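Local coordinates for protein 11S globulin (Wrightia tinctoria, PDB 5WXU) that probably serves as a hexameric seed storage protein of the 11S globulin family, and binds the plant hormone auxin (indole-3-acetic acid), at residues V179-H184 with I355-R360; R304-T309 with V315-S320; N334-Y339 with Y394-G399; Y450-E453 with V457-P460. All coordinates share one frame; numbering follows the deposited sequence.

Contact 1: V179-H184 with I355-R360; sequences VLLVIH and ISYVTR
Leu181 and Tyr357 meet where two cupin sheets of one chain lie against each other, and the tyrosine, followed outward from its backbone, tells most of the story. Tyr357 CB touches Leu181 CD2 at 3.6 Å. Tyr357 CG, the first ring atom, lies beneath both methyls of the leucine fork, with Leu181 CD2 at 3.7 Å. Farther along, CD1 and CE1 of the ring turn to the other branch: Leu181 CD1 stands over one face of the ring, 3.9 Å from the Tyr357 centroid and 18° off its normal, a CH-pi contact set slightly toward the rim. The hydroxyl at the tip leaves the leucine behind and hydrogen-bonds Arg84 NH1. In Leu181, chi1 of 180° swings CG away from the backbone N and aims the fork so that CD2 serves CB and the root of the ring, CD1 the face. Trp68 packs on both residues.

Two residues along each strand, Ile183 and Ile355 pass in opposite directions and graze more lightly, Ile183 CD1 lying 4.2 Å from Ile355 CG2. No hydrogen bond links the segments, whose CA atoms stay 8.3 Å apart at the Ile183–Ile355 pair. Such side-chain-only layering, strand 178-185 against strand 354-359, is characteristic of sheet-on-sheet packing, here joining the two cupin regions of a bicupin seed globulin.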
loop_
_atom_site.group_PDB
_atom_site.type_symbol
_atom_site.label_atom_id
_atom_site.label_comp_id
_atom_site.label_asym_id
_atom_site.label_seq_id
_atom_site.Cartn_x
_atom_site.Cartn_y
_atom_site.Cartn_z
ATOM N N VAL B 179 20.602 -6.699 31.685
ATOM C CA VAL B 179 21.661 -6.800 30.675
ATOM C C VAL B 179 20.889 -6.664 29.343
ATOM O O VAL B 179 19.971 -7.453 29.104
ATOM C CB VAL B 179 22.421 -8.126 30.721
ATOM C CG1 VAL B 179 23.328 -8.276 29.537
ATOM C CG2 VAL B 179 23.191 -8.217 32.048
ATOM N N LEU B 180 21.220 -5.587 28.640
ATOM C CA LEU B 180 20.665 -5.297 27.304
ATOM C C LEU B 180 21.693 -5.447 26.168
ATOM O O LEU B 180 22.753 -4.807 26.161
ATOM C CB LEU B 180 20.097 -3.892 27.317
ATOM C CG LEU B 180 19.135 -3.484 28.443
ATOM C CD1 LEU B 180 18.795 -2.024 28.281
ATOM C CD2 LEU B 180 17.901 -4.400 28.586
ATOM N N LEU B 181 21.374 -6.250 25.159
ATOM C CA LEU B 181 22.177 -6.384 23.993
ATOM C C LEU B 181 21.429 -5.563 22.911
ATOM O O LEU B 181 20.319 -5.927 22.583
ATOM C CB LEU B 181 22.267 -7.787 23.504
ATOM C CG LEU B 181 23.141 -7.908 22.235
ATOM C CD1 LEU B 181 24.554 -8.102 22.718
ATOM C CD2 LEU B 181 22.680 -8.972 21.263
ATOM N N VAL B 182 22.077 -4.518 22.408
ATOM C CA VAL B 182 21.507 -3.511 21.466
ATOM C C VAL B 182 22.236 -3.668 20.139
ATOM O O VAL B 182 23.482 -3.519 20.040
ATOM C CB VAL B 182 21.670 -2.096 21.942
ATOM C CG1 VAL B 182 20.925 -1.159 21.003
ATOM C CG2 VAL B 182 21.175 -1.900 23.385
ATOM N N ILE B 183 21.453 -3.952 19.102
ATOM C CA ILE B 183 21.934 -4.028 17.746
ATOM C C ILE B 183 21.342 -2.816 17.042
ATOM O O ILE B 183 20.115 -2.692 16.849
ATOM C CB ILE B 183 21.532 -5.294 17.034
ATOM C CG1 ILE B 183 21.938 -6.548 17.782
ATOM C CG2 ILE B 183 22.165 -5.343 15.644
ATOM C CD1 ILE B 183 23.384 -6.610 18.239
ATOM N N HIS B 184 22.220 -1.907 16.670
ATOM C CA HIS B 184 21.842 -0.715 15.876
ATOM C C HIS B 184 22.055 -0.963 14.414
ATOM O O HIS B 184 23.138 -1.428 14.041
ATOM C CB HIS B 184 22.623 0.522 16.276
ATOM C CG HIS B 184 22.182 1.160 17.541
ATOM N ND1 HIS B 184 22.845 0.925 18.726
ATOM C CD2 HIS B 184 21.227 2.097 17.822
ATOM C CE1 HIS B 184 22.279 1.608 19.698
ATOM N NE2 HIS B 184 21.289 2.324 19.184
ATOM N N ILE B 355 22.911 -11.407 12.626
ATOM C CA ILE B 355 23.790 -11.052 13.740
ATOM C C ILE B 355 23.283 -11.847 14.961
ATOM O O ILE B 355 22.192 -11.572 15.523
ATOM C CB ILE B 355 23.717 -9.547 14.030
ATOM C CG1 ILE B 355 24.046 -8.734 12.799
ATOM C CG2 ILE B 355 24.594 -9.170 15.204
ATOM C CD1 ILE B 355 22.867 -8.349 11.927
ATOM N N SER B 356 24.087 -12.829 15.400
ATOM C CA SER B 356 23.697 -13.760 16.501
ATOM C C SER B 356 24.465 -13.516 17.781
ATOM O O SER B 356 25.621 -13.176 17.728
ATOM C CB SER B 356 23.918 -15.180 16.116
ATOM O OG SER B 356 23.106 -15.577 15.001
ATOM N N TYR B 357 23.756 -13.605 18.902
ATOM C CA TYR B 357 24.387 -13.504 20.229
ATOM C C TYR B 357 24.097 -14.764 20.984
ATOM O O TYR B 357 22.974 -15.159 21.083
ATOM C CB TYR B 357 23.768 -12.340 20.953
ATOM C CG TYR B 357 24.398 -12.087 22.290
ATOM C CD1 TYR B 357 25.696 -11.591 22.366
ATOM C CD2 TYR B 357 23.722 -12.354 23.450
ATOM C CE1 TYR B 357 26.312 -11.437 23.605
ATOM C CE2 TYR B 357 24.290 -12.114 24.688
ATOM C CZ TYR B 357 25.602 -11.640 24.748
ATOM O OH TYR B 357 26.202 -11.478 26.004
ATOM N N VAL B 358 25.115 -15.405 21.548
ATOM C CA VAL B 358 24.925 -16.643 22.271
ATOM C C VAL B 358 24.647 -16.343 23.744
ATOM O O VAL B 358 25.514 -15.811 24.451
ATOM C CB VAL B 358 26.175 -17.510 22.166
ATOM C CG1 VAL B 358 25.924 -18.885 22.783
ATOM C CG2 VAL B 358 26.624 -17.704 20.755
ATOM N N THR B 359 23.456 -16.642 24.194
ATOM C CA THR B 359 23.060 -16.369 25.541
ATOM C C THR B 359 23.321 -17.505 26.478
ATOM O O THR B 359 23.428 -17.237 27.694
ATOM C CB THR B 359 21.601 -15.969 25.647
ATOM O OG1 THR B 359 20.817 -16.844 24.836
ATOM C CG2 THR B 359 21.473 -14.541 25.113
ATOM N N ARG B 360 23.413 -18.723 25.956
ATOM C CA ARG B 360 23.539 -19.928 26.813
ATOM C C ARG B 360 24.242 -20.972 26.054
ATOM O O ARG B 360 23.982 -21.210 24.858
ATOM C CB ARG B 360 22.205 -20.508 27.256
ATOM C CG ARG B 360 21.379 -19.679 28.184
ATOM C CD ARG B 360 20.261 -20.478 28.868
ATOM N NE ARG B 360 18.919 -20.050 28.432
ATOM C CZ ARG B 360 17.785 -20.769 28.551
ATOM N NH1 ARG B 360 17.788 -21.991 29.113
ATOM N NH2 ARG B 360 16.626 -20.254 28.094
#

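Contact 2: R304-T309 with V315-S320; sequences RADIYT and VSTLNS
Asp306 OD2 gathers three donors. Thr317 N reaches it at 2.9 Å on the anti lone pair, whereas Thr317 OG1, at 2.7 Å, donates from above the carboxylate plane. The third is Arg304 NH1, a salt bridge of 2.9 Å between residues two apart in segment 304-309, with the oxygen in the guanidinium plane. In Thr317, chi1 of 70° places OG1 where it meets the same oxygen that the backbone N already reaches. Arg304 NH2 forms a salt bridge with Glu297. This grip probably favours an ionised Asp306, whose OD1 is paired with Lys150 of a neighbouring subunit.

Farther along, Val315 O accepts from Asp306 N at 2.8 Å and from Ile307 N at 3.2 Å, and Val315 N returns a bond to Ile307 O. Packing surrounds these bonds: Ile307 and Val315 lie side by side, Ile307 CG1 to Val315 CB 4.0 Å, and Ser316 OG sits against Ala305 CA. Asp306 and Ile307 both face Val315, a classic beta bulge, here where the antiparallel hairpin of strands 307-309 and 313-318 begins; beyond it Tyr308 and Thr309 carry the cupin sheet on, in a parallel ladder with a neighbouring subunit.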
loop_
_atom_site.group_PDB
_atom_site.type_symbol
_atom_site.label_atom_id
_atom_site.label_comp_id
_atom_site.label_asym_id
_atom_site.label_seq_id
_atom_site.Cartn_x
_atom_site.Cartn_y
_atom_site.Cartn_z
ATOM N N ARG B 304 6.002 -20.261 22.777
ATOM C CA ARG B 304 6.027 -19.168 21.714
ATOM C C ARG B 304 6.813 -19.676 20.423
ATOM O O ARG B 304 7.062 -18.975 19.437
ATOM C CB ARG B 304 6.667 -17.917 22.311
ATOM C CG ARG B 304 7.198 -16.830 21.368
ATOM C CD ARG B 304 6.003 -16.092 20.771
ATOM N NE ARG B 304 6.267 -15.105 19.709
ATOM C CZ ARG B 304 6.753 -15.402 18.495
ATOM N NH1 ARG B 304 7.133 -16.640 18.146
ATOM N NH2 ARG B 304 6.919 -14.434 17.619
ATOM N N ALA B 305 7.246 -20.887 20.482
ATOM C CA ALA B 305 7.948 -21.497 19.415
ATOM C C ALA B 305 7.043 -21.549 18.195
ATOM O O ALA B 305 5.843 -21.813 18.300
ATOM C CB ALA B 305 8.281 -22.902 19.788
ATOM N N ASP B 306 7.687 -21.344 17.086
ATOM C CA ASP B 306 7.060 -21.492 15.780
ATOM C C ASP B 306 7.425 -22.810 15.123
ATOM O O ASP B 306 6.661 -23.300 14.311
ATOM C CB ASP B 306 7.446 -20.299 14.929
ATOM C CG ASP B 306 6.876 -18.974 15.497
ATOM O OD1 ASP B 306 5.671 -18.909 15.838
ATOM O OD2 ASP B 306 7.625 -17.999 15.636
ATOM N N ILE B 307 8.653 -23.277 15.314
ATOM C CA ILE B 307 9.134 -24.578 14.874
ATOM C C ILE B 307 9.563 -25.335 16.133
ATOM O O ILE B 307 10.283 -24.807 16.942
ATOM C CB ILE B 307 10.369 -24.535 13.937
ATOM C CG1 ILE B 307 10.289 -23.422 12.852
ATOM C CG2 ILE B 307 10.589 -25.927 13.347
ATOM C CD1 ILE B 307 9.220 -23.581 11.837
ATOM N N TYR B 308 9.189 -26.601 16.246
ATOM C CA TYR B 308 9.571 -27.429 17.395
ATOM C C TYR B 308 9.744 -28.832 16.914
ATOM O O TYR B 308 8.897 -29.379 16.225
ATOM C CB TYR B 308 8.520 -27.415 18.460
ATOM C CG TYR B 308 8.694 -28.482 19.518
ATOM C CD1 TYR B 308 9.888 -28.556 20.272
ATOM C CD2 TYR B 308 7.720 -29.451 19.736
ATOM C CE1 TYR B 308 10.042 -29.511 21.238
ATOM C CE2 TYR B 308 7.865 -30.399 20.734
ATOM C CZ TYR B 308 9.053 -30.450 21.453
ATOM O OH TYR B 308 9.169 -31.389 22.461
ATOM N N THR B 309 10.933 -29.362 17.190
ATOM C CA THR B 309 11.230 -30.758 16.999
ATOM C C THR B 309 11.547 -31.338 18.357
ATOM O O THR B 309 12.463 -30.883 19.052
ATOM C CB THR B 309 12.374 -30.912 16.042
ATOM O OG1 THR B 309 11.997 -30.394 14.739
ATOM C CG2 THR B 309 12.753 -32.473 15.874
ATOM N N VAL B 315 12.629 -22.934 17.325
ATOM C CA VAL B 315 12.814 -21.602 16.740
ATOM C C VAL B 315 11.607 -20.726 17.054
ATOM O O VAL B 315 10.441 -21.126 16.809
ATOM C CB VAL B 315 13.056 -21.679 15.210
ATOM C CG1 VAL B 315 13.376 -20.293 14.675
ATOM C CG2 VAL B 315 14.256 -22.512 14.943
ATOM N N SER B 316 11.870 -19.489 17.540
ATOM C CA SER B 316 10.786 -18.539 17.876
ATOM C C SER B 316 11.141 -17.271 17.085
ATOM O O SER B 316 12.171 -16.610 17.320
ATOM C CB SER B 316 10.644 -18.297 19.356
ATOM O OG SER B 316 10.526 -19.529 20.002
ATOM N N THR B 317 10.344 -17.064 16.024
ATOM C CA THR B 317 10.582 -15.974 15.036
ATOM C C THR B 317 9.837 -14.675 15.409
ATOM O O THR B 317 8.804 -14.680 16.089
ATOM C CB THR B 317 10.022 -16.334 13.662
ATOM O OG1 THR B 317 8.567 -16.323 13.740
ATOM C CG2 THR B 317 10.615 -17.587 13.131
ATOM N N LEU B 318 10.432 -13.542 15.032
ATOM C CA LEU B 318 9.829 -12.286 15.395
ATOM C C LEU B 318 9.948 -11.412 14.133
ATOM O O LEU B 318 11.045 -10.931 13.781
ATOM C CB LEU B 318 10.503 -11.593 16.558
ATOM C CG LEU B 318 9.898 -10.269 17.030
ATOM C CD1 LEU B 318 8.497 -10.561 17.517
ATOM C CD2 LEU B 318 10.766 -9.648 18.098
ATOM N N ASN B 319 8.841 -11.256 13.391
ATOM C CA ASN B 319 8.874 -10.427 12.205
ATOM C C ASN B 319 7.555 -9.617 12.156
ATOM O O ASN B 319 6.798 -9.584 13.133
ATOM C CB ASN B 319 8.982 -11.286 10.896
ATOM C CG ASN B 319 7.950 -12.391 10.857
ATOM O OD1 ASN B 319 6.697 -12.151 10.959
ATOM N ND2 ASN B 319 8.469 -13.648 10.844
ATOM N N SER B 320 7.414 -8.892 11.076
ATOM C CA SER B 320 6.272 -7.995 10.935
ATOM C C SER B 320 4.898 -8.666 10.841
ATOM O O SER B 320 3.902 -8.007 10.932
ATOM C CB SER B 320 6.515 -6.995 9.844
ATOM O OG SER B 320 6.754 -7.638 8.615
#

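Contact 3: N334-Y339 with Y394-G399; sequences NREYLY and YLKQAG
Strands 332-338 and 393-399 belong to the two different sheets of the second cupin region, and Glu336, Leu338, Lys396 and Ala398 fill part of the space between them. Glu336 and Lys396 meet with their side chains crossing at about a right angle. The glutamate runs out extended beyond CG (chi2 178°), carrying its carboxylate well off its own strand, while the lysine bends at both chi3 and chi4 and brings its last methylene up to the acid. As a result Glu336 OE1 lies 3.2 Å from Lys396 CE but 3.6 Å from Lys396 NZ, a long salt bridge in which the methylene is nearer the oxygen than the ammonium is. Glu336 OE2 stands farther back, 4.0 Å from the same CE. Both residues are buried, so even this stretched pairing would be expected to offset their charges.

Apolar side chains flank the pair: Leu405 of strand 402-409 packs on both, and Ile344 touches Glu336 and Leu338. Lys396 CE also lies at the edge of the Tyr394 ring. This is the inside of a cupin beta-sandwich, where the facing sheets are joined through side chains and no hydrogen bond passes between these two segments.

Toward the far end the strands draw closer, to 6.1 Å between the CA atoms of Leu338 and Ala398, a spacing that the small alanine permits. Ala398 CB rests 3.8 Å from Leu338 CB and 3.4 Å from Tyr339 O. The ring of Tyr339 departs from this interior, and its hydroxyl hydrogen-bonds the carbonyl of Ser272 of a neighbouring subunit.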
loop_
_atom_site.group_PDB
_atom_site.type_symbol
_atom_site.label_atom_id
_atom_site.label_comp_id
_atom_site.label_asym_id
_atom_site.label_seq_id
_atom_site.Cartn_x
_atom_site.Cartn_y
_atom_site.Cartn_z
ATOM N N ASN B 334 14.982 -13.676 15.911
ATOM C CA ASN B 334 14.569 -15.023 16.353
ATOM C C ASN B 334 15.332 -15.430 17.603
ATOM O O ASN B 334 16.340 -14.846 17.899
ATOM C CB ASN B 334 14.635 -16.037 15.226
ATOM C CG ASN B 334 16.045 -16.458 14.890
ATOM O OD1 ASN B 334 16.813 -16.736 15.793
ATOM N ND2 ASN B 334 16.372 -16.551 13.627
ATOM N N ARG B 335 14.786 -16.413 18.294
ATOM C CA ARG B 335 15.433 -17.110 19.396
ATOM C C ARG B 335 15.516 -18.534 18.937
ATOM O O ARG B 335 14.456 -19.124 18.576
ATOM C CB ARG B 335 14.643 -17.012 20.682
ATOM C CG ARG B 335 15.465 -17.690 21.807
ATOM C CD ARG B 335 14.818 -17.615 23.184
ATOM N NE ARG B 335 13.673 -18.488 23.277
ATOM C CZ ARG B 335 13.650 -19.725 23.803
ATOM N NH1 ARG B 335 14.701 -20.273 24.400
ATOM N NH2 ARG B 335 12.488 -20.355 23.791
ATOM N N GLU B 336 16.713 -19.139 19.011
ATOM C CA GLU B 336 16.844 -20.559 18.719
ATOM C C GLU B 336 17.368 -21.229 19.967
ATOM O O GLU B 336 18.292 -20.742 20.630
ATOM C CB GLU B 336 17.832 -20.807 17.581
ATOM C CG GLU B 336 17.497 -20.191 16.245
ATOM C CD GLU B 336 18.592 -20.484 15.210
ATOM O OE1 GLU B 336 19.749 -20.631 15.614
ATOM O OE2 GLU B 336 18.288 -20.561 14.003
ATOM N N TYR B 337 16.723 -22.333 20.333
ATOM C CA TYR B 337 17.115 -23.155 21.481
ATOM C C TYR B 337 17.355 -24.566 20.951
ATOM O O TYR B 337 16.480 -25.197 20.417
ATOM C CB TYR B 337 16.089 -23.084 22.599
ATOM C CG TYR B 337 16.568 -23.798 23.802
ATOM C CD1 TYR B 337 17.521 -23.210 24.654
ATOM C CD2 TYR B 337 16.174 -25.096 24.039
ATOM C CE1 TYR B 337 18.051 -23.908 25.756
ATOM C CE2 TYR B 337 16.677 -25.809 25.117
ATOM C CZ TYR B 337 17.601 -25.216 25.980
ATOM O OH TYR B 337 18.037 -25.955 27.052
ATOM N N LEU B 338 18.581 -25.046 21.117
ATOM C CA LEU B 338 18.947 -26.387 20.755
ATOM C C LEU B 338 19.277 -27.201 21.971
ATOM O O LEU B 338 20.058 -26.805 22.816
ATOM C CB LEU B 338 20.131 -26.414 19.786
ATOM C CG LEU B 338 19.864 -25.760 18.432
ATOM C CD1 LEU B 338 21.153 -25.698 17.639
ATOM C CD2 LEU B 338 18.774 -26.491 17.667
ATOM N N TYR B 339 18.674 -28.390 22.002
ATOM C CA TYR B 339 19.089 -29.400 22.941
ATOM C C TYR B 339 20.473 -29.918 22.663
ATOM O O TYR B 339 21.046 -29.776 21.578
ATOM C CB TYR B 339 18.080 -30.538 22.980
ATOM C CG TYR B 339 16.734 -30.145 23.553
ATOM C CD1 TYR B 339 16.617 -29.797 24.897
ATOM C CD2 TYR B 339 15.602 -30.147 22.802
ATOM C CE1 TYR B 339 15.396 -29.431 25.437
ATOM C CE2 TYR B 339 14.362 -29.793 23.321
ATOM C CZ TYR B 339 14.254 -29.418 24.623
ATOM O OH TYR B 339 13.006 -29.059 25.112
ATOM N N TYR B 394 25.614 -21.736 6.164
ATOM C CA TYR B 394 26.054 -22.060 7.536
ATOM C C TYR B 394 25.370 -23.215 8.178
ATOM O O TYR B 394 24.200 -23.476 7.900
ATOM C CB TYR B 394 25.954 -20.851 8.465
ATOM C CG TYR B 394 24.565 -20.260 8.643
ATOM C CD1 TYR B 394 23.959 -19.575 7.619
ATOM C CD2 TYR B 394 23.956 -20.235 9.870
ATOM C CE1 TYR B 394 22.741 -18.982 7.792
ATOM C CE2 TYR B 394 22.709 -19.646 10.061
ATOM C CZ TYR B 394 22.111 -19.015 9.000
ATOM O OH TYR B 394 20.886 -18.384 9.136
ATOM N N LEU B 395 26.081 -23.857 9.099
ATOM C CA LEU B 395 25.577 -25.019 9.869
ATOM C C LEU B 395 25.897 -24.805 11.334
ATOM O O LEU B 395 27.025 -24.486 11.610
ATOM C CB LEU B 395 26.416 -26.283 9.608
ATOM C CG LEU B 395 26.319 -26.964 8.291
ATOM C CD1 LEU B 395 27.310 -26.308 7.362
ATOM C CD2 LEU B 395 26.524 -28.475 8.488
ATOM N N LYS B 396 24.989 -25.125 12.237
ATOM C CA LYS B 396 25.179 -24.988 13.667
ATOM C C LYS B 396 24.834 -26.339 14.307
ATOM O O LYS B 396 23.854 -26.997 13.913
ATOM C CB LYS B 396 24.253 -23.888 14.301
ATOM C CG LYS B 396 24.198 -22.527 13.585
ATOM C CD LYS B 396 23.365 -21.442 14.349
ATOM C CE LYS B 396 22.234 -20.797 13.532
ATOM N NZ LYS B 396 22.337 -19.292 13.480
ATOM N N GLN B 397 25.630 -26.733 15.315
ATOM C CA GLN B 397 25.307 -27.892 16.159
ATOM C C GLN B 397 25.616 -27.528 17.591
ATOM O O GLN B 397 26.715 -27.000 17.882
ATOM C CB GLN B 397 26.155 -29.088 15.815
ATOM C CG GLN B 397 25.814 -30.314 16.673
ATOM C CD GLN B 397 26.377 -31.584 16.127
ATOM O OE1 GLN B 397 27.428 -31.599 15.475
ATOM N NE2 GLN B 397 25.689 -32.691 16.419
ATOM N N ALA B 398 24.690 -27.831 18.458
ATOM C CA ALA B 398 24.869 -27.518 19.896
ATOM C C ALA B 398 25.863 -28.502 20.475
ATOM O O ALA B 398 25.959 -29.671 20.033
ATOM C CB ALA B 398 23.593 -27.636 20.671
ATOM N N GLY B 399 26.569 -28.043 21.479
ATOM C CA GLY B 399 27.408 -28.947 22.249
ATOM C C GLY B 399 26.618 -29.628 23.329
ATOM O O GLY B 399 25.386 -29.565 23.407
#

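Contact 4: Y450-E453 with V457-P460; sequences YNRE and VLDP. Unlike the reference sequence in segment 457-460: Asp459 (reference Gly).
The guanidinium of Arg452 has Leu458 CB over one face, 3.7 Å above the plane and shifted toward the rim, and the carbonyl oxygen of Asp459 at its edge. That edge contact is a nearly straight hydrogen bond: Arg452 NH1 donates to Asp459 O at 3.0 Å with an N-H...O angle of 172°. The oxygen lies in the guanidinium plane, and the nitrogen in turn lies in the carbonyl plane, on a lone pair. One flat group is thus used in two ways at once, its edge for a directional bond and its face for a methylene. Within the face contact, Arg452 NH1 is the nearest atom, 3.8 Å from Leu458 CB.

The arginine gets there by folding over. Its chain bends at chi2 (-78°), and the two side chains then cross at about a right angle, with Arg452 CD reaching Leu458 CD2 at 4.2 Å. NH1 also forms a salt bridge with Glu454, whose carboxylate takes the backbone N of Asp459 as well, so this acid is linked to both residues of the bond. NH2, meanwhile, hydrogen-bonds the carbonyl of Arg236 of a neighbouring subunit. Asp459 turns its carboxylate to the backbone N of Glu461.

Leu458 ends the short strand 457-458, which pairs with strand 343-349. Glu453, next to Arg452, forms a salt bridge with Arg427, a known auxin-binding residue of this protein whose side chain lies about 7 Å from that of Arg452. An arginine bonded to a main-chain carbonyl across the short loop between helix 442-450 and strand 457-458 here fastens the C-terminal tail at a subunit interface.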
loop_
_atom_site.group_PDB
_atom_site.type_symbol
_atom_site.label_atom_id
_atom_site.label_comp_id
_atom_site.label_asym_id
_atom_site.label_seq_id
_atom_site.Cartn_x
_atom_site.Cartn_y
_atom_site.Cartn_z
ATOM N N TYR B 450 15.308 -37.351 1.179
ATOM C CA TYR B 450 14.362 -37.815 2.186
ATOM C C TYR B 450 14.839 -38.322 3.529
ATOM O O TYR B 450 14.008 -38.541 4.389
ATOM C CB TYR B 450 13.428 -38.849 1.542
ATOM C CG TYR B 450 12.785 -38.355 0.276
ATOM C CD1 TYR B 450 11.983 -37.215 0.294
ATOM C CD2 TYR B 450 12.965 -38.983 -0.954
ATOM C CE1 TYR B 450 11.371 -36.750 -0.846
ATOM C CE2 TYR B 450 12.377 -38.511 -2.124
ATOM C CZ TYR B 450 11.575 -37.376 -2.073
ATOM O OH TYR B 450 10.953 -36.874 -3.163
ATOM N N ASN B 451 16.145 -38.458 3.772
ATOM C CA ASN B 451 16.635 -39.095 5.015
ATOM C C ASN B 451 16.279 -38.284 6.268
ATOM O O ASN B 451 15.941 -38.865 7.288
ATOM C CB ASN B 451 18.165 -39.405 4.993
ATOM C CG ASN B 451 18.512 -40.764 4.307
ATOM O OD1 ASN B 451 17.658 -41.397 3.750
ATOM N ND2 ASN B 451 19.772 -41.204 4.407
ATOM N N ARG B 452 16.333 -36.967 6.180
ATOM C CA ARG B 452 15.818 -36.098 7.254
ATOM C C ARG B 452 14.397 -35.605 6.929
ATOM O O ARG B 452 14.198 -34.873 5.939
ATOM C CB ARG B 452 16.749 -34.932 7.462
ATOM C CG ARG B 452 18.116 -35.392 7.975
ATOM C CD ARG B 452 18.011 -35.687 9.446
ATOM N NE ARG B 452 19.279 -35.467 10.041
ATOM C CZ ARG B 452 19.487 -35.337 11.334
ATOM N NH1 ARG B 452 18.499 -35.465 12.220
ATOM N NH2 ARG B 452 20.718 -35.148 11.703
ATOM N N GLU B 453 13.450 -35.983 7.781
ATOM C CA GLU B 453 12.055 -35.622 7.641
ATOM C C GLU B 453 11.673 -34.416 8.489
ATOM O O GLU B 453 10.570 -33.967 8.440
ATOM C CB GLU B 453 11.136 -36.827 7.955
ATOM C CG GLU B 453 11.140 -37.869 6.812
ATOM C CD GLU B 453 10.703 -37.276 5.445
ATOM O OE1 GLU B 453 9.733 -36.438 5.408
ATOM O OE2 GLU B 453 11.348 -37.614 4.406
ATOM N N VAL B 457 14.681 -27.760 12.585
ATOM C CA VAL B 457 15.324 -28.237 13.829
ATOM C C VAL B 457 15.565 -29.719 13.736
ATOM O O VAL B 457 14.624 -30.446 13.565
ATOM C CB VAL B 457 14.532 -27.872 15.114
ATOM C CG1 VAL B 457 15.314 -28.333 16.350
ATOM C CG2 VAL B 457 14.395 -26.361 15.188
ATOM N N LEU B 458 16.841 -30.136 13.779
ATOM C CA LEU B 458 17.209 -31.526 13.642
ATOM C C LEU B 458 17.359 -32.194 14.992
ATOM O O LEU B 458 18.071 -31.721 15.844
ATOM C CB LEU B 458 18.481 -31.719 12.827
ATOM C CG LEU B 458 18.441 -31.117 11.433
ATOM C CD1 LEU B 458 19.725 -31.164 10.680
ATOM C CD2 LEU B 458 17.292 -31.763 10.603
ATOM N N ASP B 459 16.747 -33.368 15.068
ATOM C CA ASP B 459 16.823 -34.297 16.212
ATOM C C ASP B 459 18.279 -34.833 16.245
ATOM O O ASP B 459 18.810 -35.249 15.207
ATOM C CB ASP B 459 15.820 -35.402 15.893
ATOM C CG ASP B 459 15.329 -36.148 17.096
ATOM O OD1 ASP B 459 16.141 -36.502 18.000
ATOM O OD2 ASP B 459 14.108 -36.462 17.086
ATOM N N PRO B 460 18.949 -34.802 17.397
ATOM C CA PRO B 460 20.276 -35.459 17.386
ATOM C C PRO B 460 20.101 -36.997 17.193
ATOM O O PRO B 460 20.961 -37.583 16.600
ATOM C CB PRO B 460 20.865 -35.112 18.741
ATOM C CG PRO B 460 19.704 -34.685 19.594
ATOM C CD PRO B 460 18.543 -34.345 18.731
#

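Overall arrangement
Contact 1 is the central one, its centre about 6 Å from that of the chain, and it alone joins the two cupin regions. Contacts 2, 3 and 4 belong to the C-terminal half. Along the chain, contact 2 falls between the segments of contact 1, contacts 1 and 3 alternate, and contact 4 closes last. Contacts 1, 2 and 3 share the sheet containing strands 313-318, 332-338 and 354-359; centres of contacts 2 and 3 are about 13 Å apart. Contacts 3 and 4 share the sheet of strands 393-399 and 457-458, while Leu338 packs on Val457 across the sandwich. Thus the series runs from the inter-cupin core outward to surfaces where other subunits complete the hexamer.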